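Phthiocerol synthesis polyketide synthase type I PpsC (Mycobacterium tuberculosis, PDB 7AHB) is a modular polyketide synthase whose acyltransferase domain probably selects an extender unit and passes it to an acyl carrier protein during phthiocerol synthesis. Local coordinates at residues L123-Y127 and G128-D132; R158-A161 and V162-R165; L219-K222 and V223-N227; D329-R332 and A333-V337. One frame throughout, in Å; residues are numbered along the deposited sequence.

In the fold
The four contacts follow one another along the chain, all in the acyltransferase domain, and each is a local turn or end of a helix. Contacts 1 and 4 close helices 106-126 and 324-334, which lead to strands 133-136 and 341-343 of the parallel sheet; contact 3 closes helix 213-225, which leads to strand 230-232 of the antiparallel four-stranded sheet. Contact 2 lies inside helix 153-167, its centre about 27 Å from that of contact 1, and carries R163 near the probable nucleophile elbow. None touches another: contacts 1 and 3 have centres about 42 Å apart, contacts 1 and 4 about 25 Å.

Contact 1: L123-Y127 and G128-D132; sequences LWRSY and GVTPD
The indole of W124 meets V129 obliquely at its six-membered ring, where CE3 lies 3.6 Å from V129 CB and 3.7 Å from V129 CG2, while the ring of F51 meets the indole with planes about 55° apart. The two side chains run side by side and point the same way. W124 CG stands beside its own backbone N, opposite the carbonyl carbon (chi1 -80°), and this carries the six-membered ring along the flank of V129. The pyrrole N-H does not take part here: NE1 is hydrogen-bonded to T345. On the solvent side R125 runs out extended, and its CG passes T130 CG2 at 4.2 Å, a light apolar touch.

The backbone beneath these groups turns sharply in a Schellman motif that ends the helix. V129 N bonds to W124 O at 3.0 Å, and G128 N bonds to R125 O at 3.0 Å, with G128 at positive phi as the C-prime residue. W124 O is gripped twice, since Y127 N reaches it from the face of the carbonyl plane opposite to V129 N. Within the last turn S126 OG donates to L123 O at 2.6 Å; the serine side chain also lies about 3 Å from a bound sodium ion. The hydroxyl of Y127 is turned away from this turn and bonds to E71.

The turn drops the chain from helix 106-126 toward parallel strand 133-136. W124 packs against L25 and L28 of helix 23-29, while V129 reaches I315 and F51, on the neighbouring strands 313-316 and 49-53 of the parallel sheet.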
loop_
_atom_site.group_PDB
_atom_site.type_symbol
_atom_site.label_atom_id
_atom_site.label_comp_id
_atom_site.label_asym_id
_atom_site.label_seq_id
_atom_site.Cartn_x
_atom_site.Cartn_y
_atom_site.Cartn_z
ATOM N N LEU A 123 1.967 7.781 -14.509
ATOM C CA LEU A 123 0.802 8.027 -15.342
ATOM C C LEU A 123 0.058 9.265 -14.871
ATOM O O LEU A 123 -0.256 10.154 -15.671
ATOM C CB LEU A 123 -0.113 6.805 -15.327
ATOM C CG LEU A 123 -1.412 6.913 -16.116
ATOM C CD1 LEU A 123 -1.103 7.260 -17.569
ATOM C CD2 LEU A 123 -2.214 5.632 -16.028
ATOM N N TRP A 124 -0.259 9.322 -13.572
ATOM C CA TRP A 124 -0.910 10.513 -13.028
ATOM C C TRP A 124 -0.075 11.771 -13.285
ATOM O O TRP A 124 -0.618 12.835 -13.620
ATOM C CB TRP A 124 -1.137 10.359 -11.527
ATOM C CG TRP A 124 -2.309 9.539 -11.096
ATOM C CD1 TRP A 124 -2.271 8.317 -10.482
ATOM C CD2 TRP A 124 -3.695 9.889 -11.200
ATOM N NE1 TRP A 124 -3.533 7.893 -10.208
ATOM C CE2 TRP A 124 -4.431 8.837 -10.629
ATOM C CE3 TRP A 124 -4.379 10.992 -11.703
ATOM C CZ2 TRP A 124 -5.823 8.855 -10.542
ATOM C CZ3 TRP A 124 -5.764 10.998 -11.645
ATOM C CH2 TRP A 124 -6.471 9.940 -11.058
ATOM N N ARG A 125 1.245 11.674 -13.099
ATOM C CA ARG A 125 2.113 12.824 -13.325
ATOM C C ARG A 125 1.984 13.345 -14.751
ATOM O O ARG A 125 2.011 14.560 -14.985
ATOM C CB ARG A 125 3.566 12.455 -13.037
ATOM C CG ARG A 125 4.583 13.561 -13.419
ATOM C CD ARG A 125 5.844 13.360 -12.631
ATOM N NE ARG A 125 6.959 14.307 -12.800
ATOM C CZ ARG A 125 6.899 15.602 -13.128
ATOM N NH1 ARG A 125 5.745 16.222 -13.413
ATOM N NH2 ARG A 125 8.038 16.286 -13.189
ATOM N N SER A 126 1.863 12.437 -15.718
ATOM C CA SER A 126 1.774 12.843 -17.113
ATOM C C SER A 126 0.491 13.610 -17.400
ATOM O O SER A 126 0.413 14.306 -18.415
ATOM C CB SER A 126 1.863 11.622 -18.046
ATOM O OG SER A 126 0.683 10.849 -18.017
ATOM N N TYR A 127 -0.518 13.502 -16.537
ATOM C CA TYR A 127 -1.752 14.265 -16.664
ATOM C C TYR A 127 -1.828 15.399 -15.640
ATOM O O TYR A 127 -2.923 15.925 -15.382
ATOM C CB TYR A 127 -2.957 13.331 -16.545
ATOM C CG TYR A 127 -3.103 12.436 -17.745
ATOM C CD1 TYR A 127 -3.501 12.966 -18.967
ATOM C CD2 TYR A 127 -2.829 11.075 -17.675
ATOM C CE1 TYR A 127 -3.623 12.171 -20.091
ATOM C CE2 TYR A 127 -2.954 10.263 -18.806
ATOM C CZ TYR A 127 -3.358 10.816 -19.994
ATOM O OH TYR A 127 -3.498 10.030 -21.127
ATOM N N GLY A 128 -0.683 15.780 -15.057
ATOM C CA GLY A 128 -0.621 16.950 -14.202
ATOM C C GLY A 128 -1.031 16.723 -12.772
ATOM O O GLY A 128 -1.255 17.700 -12.049
ATOM N N VAL A 129 -1.127 15.466 -12.333
ATOM C CA VAL A 129 -1.548 15.128 -10.977
ATOM C C VAL A 129 -0.333 14.582 -10.229
ATOM O O VAL A 129 0.185 13.503 -10.547
ATOM C CB VAL A 129 -2.704 14.115 -10.968
ATOM C CG1 VAL A 129 -3.067 13.744 -9.540
ATOM C CG2 VAL A 129 -3.908 14.658 -11.719
ATOM N N THR A 130 0.119 15.312 -9.214
ATOM C CA THR A 130 1.249 14.909 -8.390
ATOM C C THR A 130 0.874 15.086 -6.922
ATOM O O THR A 130 0.023 15.924 -6.578
ATOM C CB THR A 130 2.520 15.727 -8.709
ATOM O OG1 THR A 130 2.273 17.094 -8.401
ATOM C CG2 THR A 130 2.928 15.606 -10.164
ATOM N N PRO A 131 1.492 14.331 -6.023
ATOM C CA PRO A 131 1.088 14.414 -4.612
ATOM C C PRO A 131 1.766 15.556 -3.870
ATOM O O PRO A 131 2.953 15.823 -4.048
ATOM C CB PRO A 131 1.513 13.059 -4.029
ATOM C CG PRO A 131 2.727 12.663 -4.874
ATOM C CD PRO A 131 2.524 13.306 -6.261
ATOM N N ASP A 132 0.999 16.210 -3.006
ATOM C CA ASP A 132 1.575 17.129 -2.032
ATOM C C ASP A 132 2.098 16.387 -0.802
ATOM O O ASP A 132 2.955 16.913 -0.088
ATOM C CB ASP A 132 0.532 18.159 -1.592
ATOM C CG ASP A 132 -0.098 18.888 -2.755
ATOM O OD1 ASP A 132 0.626 19.576 -3.499
ATOM O OD2 ASP A 132 -1.325 18.758 -2.931
#

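Contact 2: R158-A161 and V162-R165; sequences RVTA and VRSR
R158 folds over V162, one turn further along the same helix. Its CB leads away from that turn, but a bend at chi2 (61°) brings the chain back: CD lies 3.9 Å from V162 CG2, NE 3.5 Å and CZ 3.4 Å. The methyl thus sits over the centre of one face of the guanidinium. At the tip, NH2 is hydrogen-bonded to the carbonyl of E254, and NH1 comes within 4.4 Å of R165 NH2. The closeness of these two cations is probably eased by the salt bridge from R165 NH1 to E254.

On another side of the helix S164 OG, placed between its own N and carbonyl carbon (chi1 67°), donates to T160 O at 2.8 Å. S164 N bonds to the same oxygen from the opposite face of the carbonyl plane, so T160 O accepts two donors from one residue. A water bridges T160 and R163: it donates to T160 OG1 at 2.7 Å and accepts from R163 NH2 at 2.6 Å, lying at the guanidinium edge in its plane. T160 OG1 is also hydrogen-bonded to G156 O, and Q110 holds R163 NH2.

R163 packs on M139 of a probable GxSxG nucleophile elbow, near S138 and G140 but not touching them. Its place on helix 153-167, the second helix after that elbow, is consistent with the arginine that pairs with the extender-unit carboxylate in related acyltransferases.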
loop_
_atom_site.group_PDB
_atom_site.type_symbol
_atom_site.label_atom_id
_atom_site.label_comp_id
_atom_site.label_asym_id
_atom_site.label_seq_id
_atom_site.Cartn_x
_atom_site.Cartn_y
_atom_site.Cartn_z
ATOM N N ARG A 158 15.058 -3.009 -4.220
ATOM C CA ARG A 158 15.960 -3.741 -3.343
ATOM C C ARG A 158 15.278 -4.091 -2.031
ATOM O O ARG A 158 15.299 -5.250 -1.604
ATOM C CB ARG A 158 17.230 -2.916 -3.102
ATOM C CG ARG A 158 18.156 -3.479 -2.040
ATOM C CD ARG A 158 18.650 -4.827 -2.404
ATOM N NE ARG A 158 19.579 -5.381 -1.419
ATOM C CZ ARG A 158 20.031 -6.635 -1.439
ATOM N NH1 ARG A 158 19.652 -7.453 -2.400
ATOM N NH2 ARG A 158 20.861 -7.074 -0.498
ATOM N N VAL A 159 14.678 -3.101 -1.364
ATOM C CA VAL A 159 13.976 -3.379 -0.113
ATOM C C VAL A 159 12.904 -4.432 -0.344
ATOM O O VAL A 159 12.724 -5.354 0.459
ATOM C CB VAL A 159 13.358 -2.094 0.473
ATOM C CG1 VAL A 159 12.502 -2.441 1.662
ATOM C CG2 VAL A 159 14.449 -1.092 0.842
ATOM N N THR A 160 12.131 -4.265 -1.422
ATOM C CA THR A 160 11.053 -5.199 -1.722
ATOM C C THR A 160 11.588 -6.596 -1.975
ATOM O O THR A 160 11.037 -7.571 -1.452
ATOM C CB THR A 160 10.255 -4.703 -2.920
ATOM O OG1 THR A 160 9.787 -3.378 -2.630
ATOM C CG2 THR A 160 9.079 -5.574 -3.192
ATOM N N ALA A 161 12.695 -6.698 -2.718
ATOM C CA ALA A 161 13.287 -7.995 -3.040
ATOM C C ALA A 161 13.773 -8.716 -1.792
ATOM O O ALA A 161 13.517 -9.915 -1.616
ATOM C CB ALA A 161 14.450 -7.813 -4.008
ATOM N N VAL A 162 14.488 -8.000 -0.920
ATOM C CA VAL A 162 15.006 -8.602 0.305
ATOM C C VAL A 162 13.852 -9.050 1.197
ATOM O O VAL A 162 13.764 -10.214 1.593
ATOM C CB VAL A 162 15.924 -7.611 1.044
ATOM C CG1 VAL A 162 16.254 -8.138 2.432
ATOM C CG2 VAL A 162 17.204 -7.340 0.249
ATOM N N ARG A 163 12.956 -8.121 1.538
ATOM C CA ARG A 163 11.872 -8.437 2.464
ATOM C C ARG A 163 11.036 -9.592 1.944
ATOM O O ARG A 163 10.723 -10.523 2.691
ATOM C CB ARG A 163 10.981 -7.217 2.699
ATOM C CG ARG A 163 9.809 -7.499 3.657
ATOM C CD ARG A 163 8.788 -6.349 3.598
ATOM N NE ARG A 163 8.318 -6.153 2.225
ATOM C CZ ARG A 163 8.106 -4.967 1.666
ATOM N NH1 ARG A 163 8.270 -3.827 2.362
ATOM N NH2 ARG A 163 7.682 -4.927 0.422
ATOM N N SER A 164 10.657 -9.543 0.658
ATOM C CA SER A 164 9.786 -10.582 0.108
ATOM C C SER A 164 10.478 -11.937 0.063
ATOM O O SER A 164 9.827 -12.971 0.257
ATOM C CB SER A 164 9.280 -10.188 -1.281
ATOM O OG SER A 164 10.305 -10.140 -2.230
ATOM N N ARG A 165 11.786 -11.967 -0.186
ATOM C CA ARG A 165 12.496 -13.241 -0.149
ATOM C C ARG A 165 12.543 -13.809 1.264
ATOM O O ARG A 165 12.474 -15.034 1.450
ATOM C CB ARG A 165 13.913 -13.082 -0.685
ATOM C CG ARG A 165 14.654 -14.404 -0.773
ATOM C CD ARG A 165 16.053 -14.312 -0.164
ATOM N NE ARG A 165 16.852 -13.262 -0.788
ATOM C CZ ARG A 165 17.322 -12.187 -0.159
ATOM N NH1 ARG A 165 17.078 -12.000 1.133
ATOM N NH2 ARG A 165 18.030 -11.282 -0.842
HETATM O O HOH W 1 7.362 -3.077 -1.394
#

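Contact 3: L219-K222 and V223-N227; sequences LIDK and VRQQN
I220 lays its CG2 methyl over one face of the R224 guanidinium, offset toward the rim, with CG2 3.7 Å from NE. The two side chains lie side by side and point the same way. Next round the helix, D221 OD2 comes within 3.5 Å of Q225 CG, and the carboxylate and amide planes stand 28° apart. K222 crosses Q226 obliquely, its CG 3.7 Å from Q226 CD, both exposed. On the buried side V223 CG2 presses on L219 O at 3.2 Å.

Regular helical bonds set these spacings, among them Q225 N to D221 O at 2.7 Å. R224 keeps CG opposite its carbonyl carbon (chi1 -70°) and an extended chain, which sends the guanidinium back along I220, and a bond from NH2 to the carbonyl of A230 fixes its far end. After the helix, N227 at positive phi is the C-prime residue of a Schellman motif, with N227 N bonded to R224 O at 3.0 Å and the next amide to V223 O.

Helix 213-225 ends here. L219 and V223 pack on L189 of helix 183-189, while I220 and V223 rest on A230 of strand 230-232, at an edge of the antiparallel sheet.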
loop_
_atom_site.group_PDB
_atom_site.type_symbol
_atom_site.label_atom_id
_atom_site.label_comp_id
_atom_site.label_asym_id
_atom_site.label_seq_id
_atom_site.Cartn_x
_atom_site.Cartn_y
_atom_site.Cartn_z
ATOM N N LEU A 219 -11.212 -16.681 14.572
ATOM C CA LEU A 219 -11.648 -15.352 14.977
ATOM C C LEU A 219 -12.628 -14.760 13.974
ATOM O O LEU A 219 -13.545 -14.033 14.369
ATOM C CB LEU A 219 -10.422 -14.444 15.146
ATOM C CG LEU A 219 -9.537 -14.866 16.318
ATOM C CD1 LEU A 219 -8.216 -14.144 16.335
ATOM C CD2 LEU A 219 -10.298 -14.592 17.644
ATOM N N ILE A 220 -12.460 -15.058 12.683
ATOM C CA ILE A 220 -13.454 -14.643 11.697
ATOM C C ILE A 220 -14.813 -15.250 12.040
ATOM O O ILE A 220 -15.859 -14.597 11.933
ATOM C CB ILE A 220 -13.015 -15.047 10.276
ATOM C CG1 ILE A 220 -11.796 -14.246 9.833
ATOM C CG2 ILE A 220 -14.160 -14.877 9.303
ATOM C CD1 ILE A 220 -11.256 -14.688 8.468
ATOM N N ASP A 221 -14.823 -16.523 12.416
ATOM C CA ASP A 221 -16.093 -17.150 12.747
ATOM C C ASP A 221 -16.712 -16.503 13.978
ATOM O O ASP A 221 -17.912 -16.209 13.990
ATOM C CB ASP A 221 -15.913 -18.647 12.966
ATOM C CG ASP A 221 -17.241 -19.355 13.152
ATOM O OD1 ASP A 221 -18.013 -19.440 12.169
ATOM O OD2 ASP A 221 -17.527 -19.768 14.290
ATOM N N LYS A 222 -15.909 -16.251 15.014
ATOM C CA LYS A 222 -16.460 -15.652 16.230
ATOM C C LYS A 222 -17.085 -14.290 15.941
ATOM O O LYS A 222 -18.198 -13.997 16.406
ATOM C CB LYS A 222 -15.377 -15.541 17.298
ATOM C CG LYS A 222 -15.907 -15.046 18.651
ATOM C CD LYS A 222 -14.877 -15.238 19.761
ATOM C CE LYS A 222 -15.124 -16.497 20.565
ATOM N NZ LYS A 222 -16.179 -16.303 21.604
ATOM N N VAL A 223 -16.409 -13.462 15.144
ATOM C CA VAL A 223 -16.958 -12.156 14.799
ATOM C C VAL A 223 -18.280 -12.313 14.069
ATOM O O VAL A 223 -19.246 -11.595 14.346
ATOM C CB VAL A 223 -15.951 -11.345 13.967
ATOM C CG1 VAL A 223 -16.610 -10.079 13.458
ATOM C CG2 VAL A 223 -14.699 -11.057 14.788
ATOM N N ARG A 224 -18.352 -13.265 13.135
ATOM C CA ARG A 224 -19.602 -13.490 12.422
ATOM C C ARG A 224 -20.689 -14.022 13.350
ATOM O O ARG A 224 -21.842 -13.592 13.270
ATOM C CB ARG A 224 -19.369 -14.454 11.263
ATOM C CG ARG A 224 -18.560 -13.851 10.157
ATOM C CD ARG A 224 -18.284 -14.887 9.055
ATOM N NE ARG A 224 -17.555 -14.267 7.962
ATOM C CZ ARG A 224 -17.140 -14.920 6.888
ATOM N NH1 ARG A 224 -17.377 -16.220 6.777
ATOM N NH2 ARG A 224 -16.485 -14.267 5.943
ATOM N N GLN A 225 -20.349 -14.964 14.224
ATOM C CA GLN A 225 -21.340 -15.520 15.134
ATOM C C GLN A 225 -21.810 -14.507 16.169
ATOM O O GLN A 225 -22.905 -14.644 16.708
ATOM C CB GLN A 225 -20.760 -16.746 15.827
ATOM C CG GLN A 225 -20.477 -17.895 14.859
ATOM C CD GLN A 225 -21.739 -18.431 14.211
ATOM O OE1 GLN A 225 -22.772 -18.579 14.868
ATOM N NE2 GLN A 225 -21.663 -18.715 12.912
ATOM N N GLN A 226 -21.008 -13.497 16.470
ATOM C CA GLN A 226 -21.422 -12.404 17.338
ATOM C C GLN A 226 -22.082 -11.276 16.556
ATOM O O GLN A 226 -22.124 -10.138 17.042
ATOM C CB GLN A 226 -20.212 -11.906 18.128
ATOM C CG GLN A 226 -19.696 -12.986 19.096
ATOM C CD GLN A 226 -18.425 -12.590 19.832
ATOM O OE1 GLN A 226 -17.688 -11.700 19.393
ATOM N NE2 GLN A 226 -18.169 -13.251 20.970
ATOM N N ASN A 227 -22.570 -11.576 15.342
ATOM C CA ASN A 227 -23.369 -10.679 14.505
ATOM C C ASN A 227 -22.556 -9.558 13.855
ATOM O O ASN A 227 -23.124 -8.542 13.432
ATOM C CB ASN A 227 -24.532 -10.078 15.309
ATOM C CG ASN A 227 -25.552 -11.120 15.728
ATOM O OD1 ASN A 227 -25.344 -12.320 15.530
ATOM N ND2 ASN A 227 -26.652 -10.673 16.322
#

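Contact 4: D329-R332 and A333-V337; sequences DTLR and ASYDV
L331 and Y335 both hold CG opposite the carbonyl carbon and beside the backbone N (chi1 -65° and -48°), and these torsions bring the leucine branch to the tyrosine ring across the last turn of the helix. L331 CD2 meets Y335 CD2 at 3.9 Å, the two side chains crossing at a slant. S334 CB, from the preceding residue, sits over the centre of one ring face. The tyrosine hydroxyl is bonded to the carbonyl of A305.

V337 comes back from beyond the turn onto the helix. Its CG1 lies 3.6 Å from R332 N and 3.9 Å from L331 CB, and CG2 touches the aliphatic part of R332 at CG, 3.9 Å away. The arginine thus lends its hydrocarbon stem to the apolar patch, then bends at chi3 before its charged end.

The helix tightens as it stops. A333 N bonds to T330 O at 3.1 Å and only weakly to D329 O, and S334 N takes L331 O, so bonds three residues apart join the usual four-residue ones. Y335 N still reaches L331 O at 2.8 Å, nearly straight out from the carbonyl, and that oxygen therefore accepts two N-H groups. A water donates to T330 O at 2.8 Å and lies close to S334 OG, probably linking the serine to the last turn.

Through L331, helix 324-334 packs on I304 of helix 300-308. The fraying end is the exit of a beta-alpha-beta crossover, in which this helix links adjacent parallel strands 313-316 and 341-343 of the sheet.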
loop_
_atom_site.group_PDB
_atom_site.type_symbol
_atom_site.label_atom_id
_atom_site.label_comp_id
_atom_site.label_asym_id
_atom_site.label_seq_id
_atom_site.Cartn_x
_atom_site.Cartn_y
_atom_site.Cartn_z
ATOM N N ASP A 329 -14.310 6.464 5.553
ATOM C CA ASP A 329 -14.768 6.277 6.927
ATOM C C ASP A 329 -13.968 7.143 7.898
ATOM O O ASP A 329 -14.540 7.789 8.784
ATOM C CB ASP A 329 -14.665 4.813 7.329
ATOM C CG ASP A 329 -15.811 3.980 6.777
ATOM O OD1 ASP A 329 -16.788 4.573 6.245
ATOM O OD2 ASP A 329 -15.724 2.738 6.869
ATOM N N THR A 330 -12.641 7.171 7.742
ATOM C CA THR A 330 -11.809 7.984 8.624
ATOM C C THR A 330 -12.125 9.461 8.461
ATOM O O THR A 330 -12.328 10.176 9.444
ATOM C CB THR A 330 -10.337 7.711 8.339
ATOM O OG1 THR A 330 -10.013 6.416 8.832
ATOM C CG2 THR A 330 -9.440 8.755 8.996
ATOM N N LEU A 331 -12.177 9.934 7.218
ATOM C CA LEU A 331 -12.410 11.357 6.983
ATOM C C LEU A 331 -13.772 11.782 7.514
ATOM O O LEU A 331 -13.921 12.887 8.061
ATOM C CB LEU A 331 -12.294 11.665 5.489
ATOM C CG LEU A 331 -10.910 11.455 4.892
ATOM C CD1 LEU A 331 -10.940 11.623 3.386
ATOM C CD2 LEU A 331 -9.900 12.427 5.508
ATOM N N ARG A 332 -14.780 10.913 7.363
ATOM C CA ARG A 332 -16.126 11.240 7.822
ATOM C C ARG A 332 -16.175 11.417 9.337
ATOM O O ARG A 332 -17.041 12.130 9.849
ATOM C CB ARG A 332 -17.092 10.140 7.380
ATOM C CG ARG A 332 -18.495 10.597 7.067
ATOM C CD ARG A 332 -19.384 9.408 6.642
ATOM N NE ARG A 332 -18.690 8.530 5.717
ATOM C CZ ARG A 332 -18.961 8.430 4.419
ATOM N NH1 ARG A 332 -19.945 9.148 3.874
ATOM N NH2 ARG A 332 -18.250 7.589 3.672
ATOM N N ALA A 333 -15.261 10.779 10.068
ATOM C CA ALA A 333 -15.279 10.859 11.520
ATOM C C ALA A 333 -14.769 12.189 12.047
ATOM O O ALA A 333 -15.086 12.540 13.181
ATOM C CB ALA A 333 -14.436 9.728 12.121
ATOM N N SER A 334 -14.001 12.935 11.252
ATOM C CA SER A 334 -13.407 14.183 11.694
ATOM C C SER A 334 -13.779 15.382 10.847
ATOM O O SER A 334 -13.682 16.512 11.349
ATOM C CB SER A 334 -11.873 14.078 11.690
ATOM O OG SER A 334 -11.393 13.238 12.717
ATOM N N TYR A 335 -14.180 15.185 9.584
ATOM C CA TYR A 335 -14.338 16.292 8.646
ATOM C C TYR A 335 -15.667 16.216 7.898
ATOM O O TYR A 335 -16.422 15.248 8.011
ATOM C CB TYR A 335 -13.178 16.318 7.652
ATOM C CG TYR A 335 -11.825 16.199 8.312
ATOM C CD1 TYR A 335 -11.361 17.203 9.172
ATOM C CD2 TYR A 335 -11.003 15.085 8.092
ATOM C CE1 TYR A 335 -10.128 17.102 9.778
ATOM C CE2 TYR A 335 -9.768 14.986 8.704
ATOM C CZ TYR A 335 -9.339 16.016 9.556
ATOM O OH TYR A 335 -8.104 15.925 10.166
ATOM N N ASP A 336 -15.959 17.284 7.150
ATOM C CA ASP A 336 -17.130 17.356 6.278
ATOM C C ASP A 336 -16.738 16.778 4.924
ATOM O O ASP A 336 -16.109 17.459 4.103
ATOM C CB ASP A 336 -17.604 18.801 6.151
ATOM C CG ASP A 336 -18.782 18.957 5.199
ATOM O OD1 ASP A 336 -19.141 17.982 4.505
ATOM O OD2 ASP A 336 -19.358 20.057 5.158
ATOM N N VAL A 337 -17.133 15.525 4.673
ATOM C CA VAL A 337 -16.647 14.828 3.488
ATOM C C VAL A 337 -17.184 15.407 2.188
ATOM O O VAL A 337 -16.669 15.075 1.114
ATOM C CB VAL A 337 -16.976 13.322 3.558
ATOM C CG1 VAL A 337 -15.968 12.599 4.436
ATOM C CG2 VAL A 337 -18.381 13.084 4.062
HETATM O O HOH W 2 -10.805 11.031 11.621
#